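Long-range contacts in IPT/TIG domain-containing protein (Bacteroides thetaiotaomicron, PDB 3TC9), which probably serves as an auxiliary nutrient-binding protein, pairing an immunoglobulin-like IPT/TIG domain with a six-bladed beta-propeller: residues Y241-N246 and W271-Q276; A247-R252 and L263-D268; R296-W301 and T308-C313. All coordinates share one frame; numbering follows the deposited sequence. Where two conformers were deposited one is given.

Contact 1: Y241-N246 and W271-Q276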
# COMPACT_ATOMS: atom_id res chain seq x y z
N TYR B 241 6.85 -10.42 -28.20
CA TYR B 241 6.26 -11.74 -28.29
C TYR B 241 4.88 -11.59 -28.92
O TYR B 241 4.14 -10.67 -28.56
CB TYR B 241 6.17 -12.42 -26.91
CG TYR B 241 7.54 -12.72 -26.34
CD1 TYR B 241 8.21 -13.90 -26.67
CD2 TYR B 241 8.19 -11.81 -25.50
CE1 TYR B 241 9.49 -14.17 -26.17
CE2 TYR B 241 9.47 -12.07 -25.00
CZ TYR B 241 10.12 -13.24 -25.36
OH TYR B 241 11.39 -13.50 -24.91
N PHE B 242 4.55 -12.44 -29.87
CA PHE B 242 3.24 -12.38 -30.52
C PHE B 242 2.88 -13.77 -31.00
O PHE B 242 3.70 -14.67 -30.89
CB PHE B 242 3.22 -11.34 -31.66
CG PHE B 242 4.22 -11.56 -32.76
CD1 PHE B 242 5.50 -11.04 -32.68
CD2 PHE B 242 3.86 -12.26 -33.91
CE1 PHE B 242 6.43 -11.24 -33.71
CE2 PHE B 242 4.78 -12.46 -34.94
CZ PHE B 242 6.06 -11.94 -34.83
N ASN B 243 1.65 -13.96 -31.49
CA ASN B 243 1.24 -15.29 -31.91
C ASN B 243 0.69 -15.31 -33.33
O ASN B 243 0.68 -14.30 -34.04
CB ASN B 243 0.17 -15.85 -30.91
CG ASN B 243 -1.27 -15.41 -31.18
OD1 ASN B 243 -1.51 -14.28 -31.58
ND2 ASN B 243 -2.25 -16.32 -31.08
N SER B 244 0.21 -16.51 -33.69
CA SER B 244 -0.53 -16.88 -34.88
C SER B 244 -1.56 -17.89 -34.42
O SER B 244 -1.21 -18.85 -33.72
CB SER B 244 0.40 -17.42 -35.96
OG SER B 244 -0.36 -17.77 -37.11
N TRP B 245 -2.85 -17.62 -34.69
CA TRP B 245 -3.98 -18.45 -34.27
C TRP B 245 -3.96 -19.87 -34.92
O TRP B 245 -4.32 -20.84 -34.27
CB TRP B 245 -5.28 -17.70 -34.59
CG TRP B 245 -6.55 -18.50 -34.61
CD1 TRP B 245 -7.47 -18.61 -33.61
CD2 TRP B 245 -7.14 -19.12 -35.77
NE1 TRP B 245 -8.55 -19.35 -34.04
CE2 TRP B 245 -8.38 -19.67 -35.36
CE3 TRP B 245 -6.72 -19.29 -37.10
CZ2 TRP B 245 -9.19 -20.40 -36.24
CZ3 TRP B 245 -7.54 -19.99 -37.98
CH2 TRP B 245 -8.75 -20.55 -37.54
N ASN B 246 -3.55 -19.96 -36.19
CA ASN B 246 -3.50 -21.17 -37.01
C ASN B 246 -2.96 -22.43 -36.27
O ASN B 246 -3.66 -23.43 -36.20
CB ASN B 246 -2.70 -20.90 -38.27
CG ASN B 246 -3.39 -19.92 -39.21
OD1 ASN B 246 -3.56 -18.72 -38.91
ND2 ASN B 246 -3.82 -20.42 -40.35
N TRP B 271 -5.89 -21.53 -31.91
CA TRP B 271 -5.65 -21.09 -30.53
C TRP B 271 -5.51 -19.56 -30.50
O TRP B 271 -4.49 -19.01 -30.92
CB TRP B 271 -4.40 -21.79 -29.96
CG TRP B 271 -4.64 -22.62 -28.73
CD1 TRP B 271 -4.05 -22.45 -27.51
CD2 TRP B 271 -5.48 -23.78 -28.61
NE1 TRP B 271 -4.47 -23.44 -26.64
CE2 TRP B 271 -5.36 -24.26 -27.29
CE3 TRP B 271 -6.34 -24.46 -29.51
CZ2 TRP B 271 -6.05 -25.39 -26.84
CZ3 TRP B 271 -7.02 -25.59 -29.05
CH2 TRP B 271 -6.87 -26.04 -27.74
N GLU B 272 -6.57 -18.89 -30.07
CA GLU B 272 -6.66 -17.44 -29.96
C GLU B 272 -6.18 -17.03 -28.59
O GLU B 272 -6.84 -17.35 -27.59
CB GLU B 272 -8.10 -16.96 -30.22
CG GLU B 272 -8.29 -15.45 -30.11
CD GLU B 272 -9.71 -14.93 -30.24
OE1 GLU B 272 -10.66 -15.74 -30.18
OE2 GLU B 272 -9.87 -13.70 -30.37
N PHE B 273 -5.01 -16.36 -28.51
CA PHE B 273 -4.50 -15.96 -27.20
C PHE B 273 -3.63 -14.69 -27.20
O PHE B 273 -3.08 -14.32 -28.23
CB PHE B 273 -3.68 -17.12 -26.55
CG PHE B 273 -2.44 -17.58 -27.28
CD1 PHE B 273 -1.20 -16.99 -27.01
CD2 PHE B 273 -2.50 -18.62 -28.20
CE1 PHE B 273 -0.04 -17.43 -27.68
CE2 PHE B 273 -1.34 -19.05 -28.88
CZ PHE B 273 -0.12 -18.46 -28.60
N HIS B 274 -3.53 -14.06 -26.00
CA HIS B 274 -2.63 -12.94 -25.81
C HIS B 274 -1.65 -13.31 -24.68
O HIS B 274 -1.86 -14.28 -23.95
CB HIS B 274 -3.36 -11.59 -25.59
CG HIS B 274 -4.31 -11.56 -24.44
ND1 HIS B 274 -3.87 -11.31 -23.16
CD2 HIS B 274 -5.65 -11.72 -24.42
CE1 HIS B 274 -4.95 -11.33 -22.40
NE2 HIS B 274 -6.04 -11.59 -23.11
N ILE B 275 -0.52 -12.57 -24.63
CA ILE B 275 0.59 -12.75 -23.69
C ILE B 275 0.66 -11.47 -22.85
O ILE B 275 0.62 -10.37 -23.40
CB ILE B 275 1.93 -13.03 -24.44
CG1 ILE B 275 1.83 -14.26 -25.38
CG2 ILE B 275 3.13 -13.14 -23.45
CD1 ILE B 275 2.89 -14.33 -26.52
N GLN B 276 0.69 -11.61 -21.54
CA GLN B 276 0.77 -10.51 -20.61
C GLN B 276 1.82 -10.82 -19.57
O GLN B 276 1.67 -11.79 -18.82
CB GLN B 276 -0.59 -10.25 -19.96
CG GLN B 276 -1.61 -9.75 -20.96
CD GLN B 276 -2.70 -8.98 -20.32
OE1 GLN B 276 -3.86 -9.41 -20.28
NE2 GLN B 276 -2.35 -7.83 -19.80
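Trp271 N donates to Trp245 O at 2.9 Å and 151°, in the carbonyl plane and on a lone pair, joining the end of segment 241-246 to the start of 271-276, where their CA atoms come nearest. A second, softer link runs the other way: Trp245 CA points its hydrogen at Trp271 O, 3.4 Å away. Trp271 N also lies over one face of the Trp245 indole. Trp245 CD1 touches Glu272 CB at 3.8 Å, while the Glu272 carboxylate runs off to a salt bridge with Arg182. Deeper in, Asn243 and Phe273 pass one another head to tail. Asn243 CB abuts Phe273 CZ at 3.5 Å, and Asn243 ND2 stands 3.6 Å above the plane of the Phe273 ring, displaced toward the rim, with amide and ring planes 61° apart. This buried amide is satisfied elsewhere, ND2 donating to Asn229 OD1. Phe273 places its CG between the backbone N and carbonyl carbon (chi1 62°), which turns the ring in toward Asn243. At the far end the Ile275 CD1 methyl presses on Tyr241 CB at 3.8 Å, whereas the Tyr241 hydroxyl reaches away to Glu239. The strand axes run nearly antiparallel yet stay 7.2 Å apart, so side chains rather than strand pairing fill the interface. Strand 240-244 is second in its four-stranded sheet and 273-277 is first in the next, the face-to-face packing of successive blades in a six-bladed beta-propeller.

Contact 2: A247-R252 and L263-D268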
# COMPACT_ATOMS: atom_id res chain seq x y z
N ALA B 247 -1.73 -22.37 -35.72
CA ALA B 247 -1.16 -23.49 -34.97
C ALA B 247 -1.00 -23.14 -33.49
O ALA B 247 -0.57 -23.98 -32.69
CB ALA B 247 0.19 -23.90 -35.56
N GLY B 248 -1.36 -21.90 -33.13
CA GLY B 248 -1.21 -21.37 -31.78
C GLY B 248 0.26 -21.21 -31.44
O GLY B 248 0.71 -21.57 -30.35
N GLN B 249 1.02 -20.67 -32.42
CA GLN B 249 2.45 -20.47 -32.32
C GLN B 249 2.83 -19.12 -31.71
O GLN B 249 2.33 -18.08 -32.14
CB GLN B 249 3.11 -20.61 -33.69
CG GLN B 249 4.63 -20.49 -33.66
CD GLN B 249 5.34 -21.76 -33.98
OE1 GLN B 249 6.22 -22.20 -33.25
NE2 GLN B 249 4.99 -22.36 -35.12
N VAL B 250 3.80 -19.14 -30.79
CA VAL B 250 4.40 -17.96 -30.19
C VAL B 250 5.66 -17.62 -31.01
O VAL B 250 6.43 -18.53 -31.37
CB VAL B 250 4.73 -18.19 -28.69
CG1 VAL B 250 5.34 -16.94 -28.04
CG2 VAL B 250 3.49 -18.67 -27.93
N PHE B 251 5.85 -16.33 -31.33
CA PHE B 251 7.00 -15.80 -32.06
C PHE B 251 7.72 -14.77 -31.21
O PHE B 251 7.09 -14.06 -30.44
CB PHE B 251 6.58 -15.18 -33.39
CG PHE B 251 5.99 -16.17 -34.36
CD1 PHE B 251 6.83 -16.94 -35.18
CD2 PHE B 251 4.61 -16.33 -34.48
CE1 PHE B 251 6.30 -17.86 -36.07
CE2 PHE B 251 4.08 -17.25 -35.38
CZ PHE B 251 4.93 -18.00 -36.18
N ARG B 252 9.04 -14.69 -31.36
CA ARG B 252 9.87 -13.73 -30.65
C ARG B 252 10.52 -12.79 -31.66
O ARG B 252 11.15 -13.26 -32.59
CB ARG B 252 10.92 -14.46 -29.82
CG ARG B 252 11.75 -13.56 -28.94
CD ARG B 252 12.97 -14.35 -28.51
NE ARG B 252 13.72 -13.64 -27.47
CZ ARG B 252 14.66 -12.75 -27.73
NH1 ARG B 252 14.98 -12.46 -28.98
NH2 ARG B 252 15.30 -12.15 -26.73
N LEU B 263 8.93 -19.75 -31.32
CA LEU B 263 9.34 -20.29 -30.02
C LEU B 263 8.74 -21.65 -29.70
O LEU B 263 9.48 -22.64 -29.60
CB LEU B 263 9.01 -19.29 -28.90
CG LEU B 263 10.19 -18.55 -28.26
CD1 LEU B 263 11.24 -18.13 -29.28
CD2 LEU B 263 9.70 -17.36 -27.48
N PHE B 264 7.43 -21.70 -29.47
CA PHE B 264 6.71 -22.93 -29.11
C PHE B 264 5.26 -22.79 -29.49
O PHE B 264 4.74 -21.68 -29.61
CB PHE B 264 6.84 -23.23 -27.59
CG PHE B 264 6.66 -22.06 -26.65
CD1 PHE B 264 5.40 -21.58 -26.33
CD2 PHE B 264 7.76 -21.45 -26.06
CE1 PHE B 264 5.24 -20.48 -25.47
CE2 PHE B 264 7.60 -20.36 -25.20
CZ PHE B 264 6.35 -19.88 -24.92
N THR B 265 4.60 -23.94 -29.64
CA THR B 265 3.17 -24.10 -29.91
C THR B 265 2.51 -24.33 -28.53
O THR B 265 3.13 -24.98 -27.67
CB THR B 265 3.04 -25.27 -30.94
OG1 THR B 265 2.82 -24.73 -32.24
CG2 THR B 265 1.97 -26.30 -30.59
N ILE B 266 1.29 -23.80 -28.30
CA ILE B 266 0.62 -23.99 -27.01
C ILE B 266 0.01 -25.40 -26.92
O ILE B 266 0.32 -26.12 -25.97
CB ILE B 266 -0.46 -22.89 -26.70
CG1 ILE B 266 0.13 -21.44 -26.70
CG2 ILE B 266 -1.23 -23.19 -25.38
CD1 ILE B 266 1.40 -21.17 -25.85
N GLN B 267 -0.87 -25.77 -27.88
CA GLN B 267 -1.55 -27.06 -27.89
C GLN B 267 -1.98 -27.41 -29.34
O GLN B 267 -1.17 -27.88 -30.12
CB GLN B 267 -2.77 -27.01 -26.93
CG GLN B 267 -3.47 -28.35 -26.66
CD GLN B 267 -4.37 -28.35 -25.44
OE1 GLN B 267 -4.08 -27.74 -24.40
NE2 GLN B 267 -5.47 -29.08 -25.51
N ASP B 268 -3.24 -27.13 -29.70
CA ASP B 268 -3.80 -27.48 -30.99
C ASP B 268 -4.05 -26.26 -31.91
O ASP B 268 -3.70 -25.12 -31.57
CB ASP B 268 -5.10 -28.27 -30.78
CG ASP B 268 -4.98 -29.44 -29.81
OD1 ASP B 268 -3.99 -30.20 -29.91
OD2 ASP B 268 -5.89 -29.61 -28.98
O HOH W 1 -0.70 -26.72 -33.09
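Gly248 adopts a left-handed backbone conformation (phi 68°), readily taken up by glycine, and still reaches across with its carbonyl, Gly248 O accepting from Ile266 N at 3.1 Å. Together with Gln249 it faces Ser244 of the preceding strand, forming a G1 beta bulge. Beyond the bulge the pairing slips: Val250 N donates to Phe264 O at 3.0 Å, nearly straight (171°), but Val250 O accepts from Leu263 N, at 2.8 Å, rather than from Phe264 N. Gln249 and Thr265 make a non-hydrogen-bonded antiparallel pair. This is the hairpin of the third and fourth strands, 249-253 and 260-265, of a propeller blade. Val250 and Phe264 project from the same face of the sheet, flank to flank, Val250 CG2 meeting Phe264 CE1 at 3.5 Å. Phe264 holds its CG between the backbone N and carbonyl carbon (chi1 44°), swinging the ring toward the valine. Ile266 CD1 joins them, in the plane of the ring at its edge and 3.9 Å from Val250 CG2. An alanine in place of Phe264 would remove this ring and is likely to open a gap between Val250 and Pro309 of the next blade. Arg252 packs its CB on Leu263 CD1 at 3.7 Å and sends its guanidinium on to Lys304 O. At the other end a water donates to both Ala247 O, at 2.8 Å, and Gln267 O, while Thr265 OG1 adds a weak bond to Ala247 O.

Contact 3: R296-W301 and T308-C313. With EDO (1,2-ethanediol), chain T.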
# COMPACT_ATOMS: atom_id res chain seq x y z
N ARG B 296 0.88 -20.28 -17.62
CA ARG B 296 2.00 -19.46 -17.19
C ARG B 296 3.23 -19.89 -17.95
O ARG B 296 3.48 -21.09 -18.08
CB ARG B 296 2.23 -19.56 -15.68
CG ARG B 296 3.46 -18.81 -15.20
CD ARG B 296 3.49 -18.78 -13.71
NE ARG B 296 4.84 -18.53 -13.24
CZ ARG B 296 5.14 -18.05 -12.05
NH1 ARG B 296 4.17 -17.76 -11.19
NH2 ARG B 296 6.40 -17.86 -11.70
N SER B 297 3.99 -18.93 -18.47
CA SER B 297 5.24 -19.20 -19.19
C SER B 297 6.36 -18.47 -18.46
O SER B 297 6.40 -17.24 -18.43
CB SER B 297 5.14 -18.76 -20.64
OG SER B 297 6.40 -18.84 -21.27
N ASP B 298 7.25 -19.23 -17.82
CA ASP B 298 8.38 -18.66 -17.08
C ASP B 298 9.40 -18.09 -18.05
O ASP B 298 9.63 -18.64 -19.13
CB ASP B 298 9.02 -19.70 -16.15
CG ASP B 298 8.19 -20.04 -14.91
OD1 ASP B 298 7.38 -19.17 -14.47
OD2 ASP B 298 8.37 -21.15 -14.37
N TYR B 299 9.99 -16.95 -17.67
CA TYR B 299 11.01 -16.31 -18.48
C TYR B 299 12.40 -16.84 -18.13
O TYR B 299 12.77 -16.87 -16.95
CB TYR B 299 10.95 -14.80 -18.27
CG TYR B 299 11.78 -14.02 -19.27
CD1 TYR B 299 11.36 -13.87 -20.58
CD2 TYR B 299 12.96 -13.40 -18.88
CE1 TYR B 299 12.08 -13.11 -21.49
CE2 TYR B 299 13.72 -12.66 -19.79
CZ TYR B 299 13.26 -12.51 -21.09
OH TYR B 299 13.97 -11.75 -21.98
N ASP B 300 13.17 -17.26 -19.15
CA ASP B 300 14.56 -17.71 -18.98
C ASP B 300 15.45 -16.47 -19.21
O ASP B 300 15.58 -15.99 -20.33
CB ASP B 300 14.89 -18.86 -19.96
CG ASP B 300 16.24 -19.55 -19.78
OD1 ASP B 300 17.16 -18.94 -19.15
OD2 ASP B 300 16.40 -20.68 -20.30
N TRP B 301 16.00 -15.93 -18.11
CA TRP B 301 16.80 -14.71 -18.16
C TRP B 301 18.12 -14.90 -18.88
O TRP B 301 18.65 -13.93 -19.44
CB TRP B 301 17.02 -14.17 -16.74
CG TRP B 301 15.76 -13.63 -16.12
CD1 TRP B 301 14.85 -14.32 -15.37
CD2 TRP B 301 15.23 -12.29 -16.26
NE1 TRP B 301 13.83 -13.48 -14.98
CE2 TRP B 301 14.03 -12.24 -15.51
CE3 TRP B 301 15.67 -11.13 -16.92
CZ2 TRP B 301 13.28 -11.07 -15.39
CZ3 TRP B 301 14.91 -9.97 -16.81
CH2 TRP B 301 13.73 -9.95 -16.06
N THR B 308 8.42 -23.14 -22.21
CA THR B 308 7.29 -24.08 -22.27
C THR B 308 6.25 -23.75 -21.19
O THR B 308 6.57 -23.84 -20.00
CB THR B 308 7.77 -25.56 -22.15
OG1 THR B 308 8.87 -25.77 -23.05
CG2 THR B 308 6.67 -26.57 -22.43
N PRO B 309 5.01 -23.36 -21.62
CA PRO B 309 3.96 -22.98 -20.65
C PRO B 309 3.27 -24.14 -19.95
O PRO B 309 3.18 -25.25 -20.48
CB PRO B 309 2.92 -22.25 -21.53
CG PRO B 309 3.55 -22.08 -22.84
CD PRO B 309 4.54 -23.15 -23.00
N TYR B 310 2.71 -23.87 -18.78
CA TYR B 310 1.94 -24.89 -18.05
C TYR B 310 0.61 -24.27 -17.64
O TYR B 310 0.56 -23.07 -17.44
CB TYR B 310 2.73 -25.46 -16.86
CG TYR B 310 3.18 -24.43 -15.84
CD1 TYR B 310 2.37 -24.11 -14.74
CD2 TYR B 310 4.44 -23.83 -15.91
CE1 TYR B 310 2.79 -23.20 -13.77
CE2 TYR B 310 4.86 -22.90 -14.96
CZ TYR B 310 4.03 -22.59 -13.89
OH TYR B 310 4.44 -21.73 -12.90
N ILE B 311 -0.45 -25.08 -17.55
CA ILE B 311 -1.80 -24.58 -17.20
C ILE B 311 -1.79 -24.07 -15.76
O ILE B 311 -1.22 -24.70 -14.87
CB ILE B 311 -2.92 -25.65 -17.46
CG1 ILE B 311 -2.94 -26.06 -18.95
CG2 ILE B 311 -4.30 -25.14 -17.02
CD1 ILE B 311 -3.81 -27.30 -19.29
N VAL B 312 -2.38 -22.89 -15.56
CA VAL B 312 -2.49 -22.26 -14.25
C VAL B 312 -3.96 -22.34 -13.77
O VAL B 312 -4.18 -22.66 -12.60
CB VAL B 312 -1.92 -20.82 -14.30
CG1 VAL B 312 -2.55 -19.93 -13.25
CG2 VAL B 312 -0.41 -20.87 -14.10
N CYS B 313 -4.94 -22.08 -14.65
CA CYS B 313 -6.35 -22.16 -14.25
C CYS B 313 -7.27 -22.36 -15.45
O CYS B 313 -6.93 -21.96 -16.57
CB CYS B 313 -6.78 -20.95 -13.43
SG CYS B 313 -6.80 -19.39 -14.34
C1 EDO T . 7.15 -13.42 -9.38
O1 EDO T . 7.96 -12.24 -9.52
C2 EDO T . 7.94 -14.66 -9.81
O2 EDO T . 7.24 -15.84 -9.39
O HOH W 2 7.21 -22.08 -18.19
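Arg296 and Tyr310 form an antiparallel hydrogen-bonded pair in the hairpin of strands 293-300 and 305-312, the third and fourth strands of a propeller blade: Arg296 N to Tyr310 O is 2.8 Å, and Tyr310 N to Arg296 O is 3.0 Å. Further along the hairpin, Val312 belongs to a classic beta bulge, facing Ile294 together with Cys313. The arginine chain runs alongside the tyrosine, both pointing the same way. Arg296 CB sits over one face of the ring in a CH-pi contact, 4.3 Å from its centroid, and is pressed from another direction by Val312 CG2 at 3.3 Å. Arg296 CG continues toward the phenol end, and CD meets Tyr310 OH at 3.2 Å. The extended chain brings this hydroxyl over one face of the guanidinium, whose plane is 26° from that of the ring; NE lies close to OH but does not bond to it. Instead NE, at 2.9 Å, and NH2, at 3.2 Å, both donate to Asp298 OD1, a side-on salt bridge on the syn side of the carboxylate that fixes the rotation of the guanidinium. Asp298 OD2 approaches the edge of the Tyr310 ring, and a water links Asp298 N to Thr308 O. Tyr283 adds a cation-pi contact to the arginine. At the tip, Arg296 NH2 donates to O2 of an ethanediol, probably from the crystallisation liquor, at 3.2 Å, with O2 near the guanidinium plane.

How the contacts relate
Contact 1 is buried and joins two successive blades, whereas contacts 2 and 3 lie nearer the surface and each close the hairpin of strands three and four within one of those blades. Contacts 1 and 2 have centres about 7 Å apart and share a sheet, Phe242 O probably bonding to Phe251 N. Contact 3 belongs to the blade whose first strand enters contact 1. The blades meet again where the Phe264 ring packs on Pro309, joining contact 2 to contact 3. Chemistry follows place: side-chain packing dominates between blades, backbone bonds hold both hairpins, and contact 3 adds an arginine-aspartate salt bridge within one strand, beside the cross-strand packing of arginine on tyrosine.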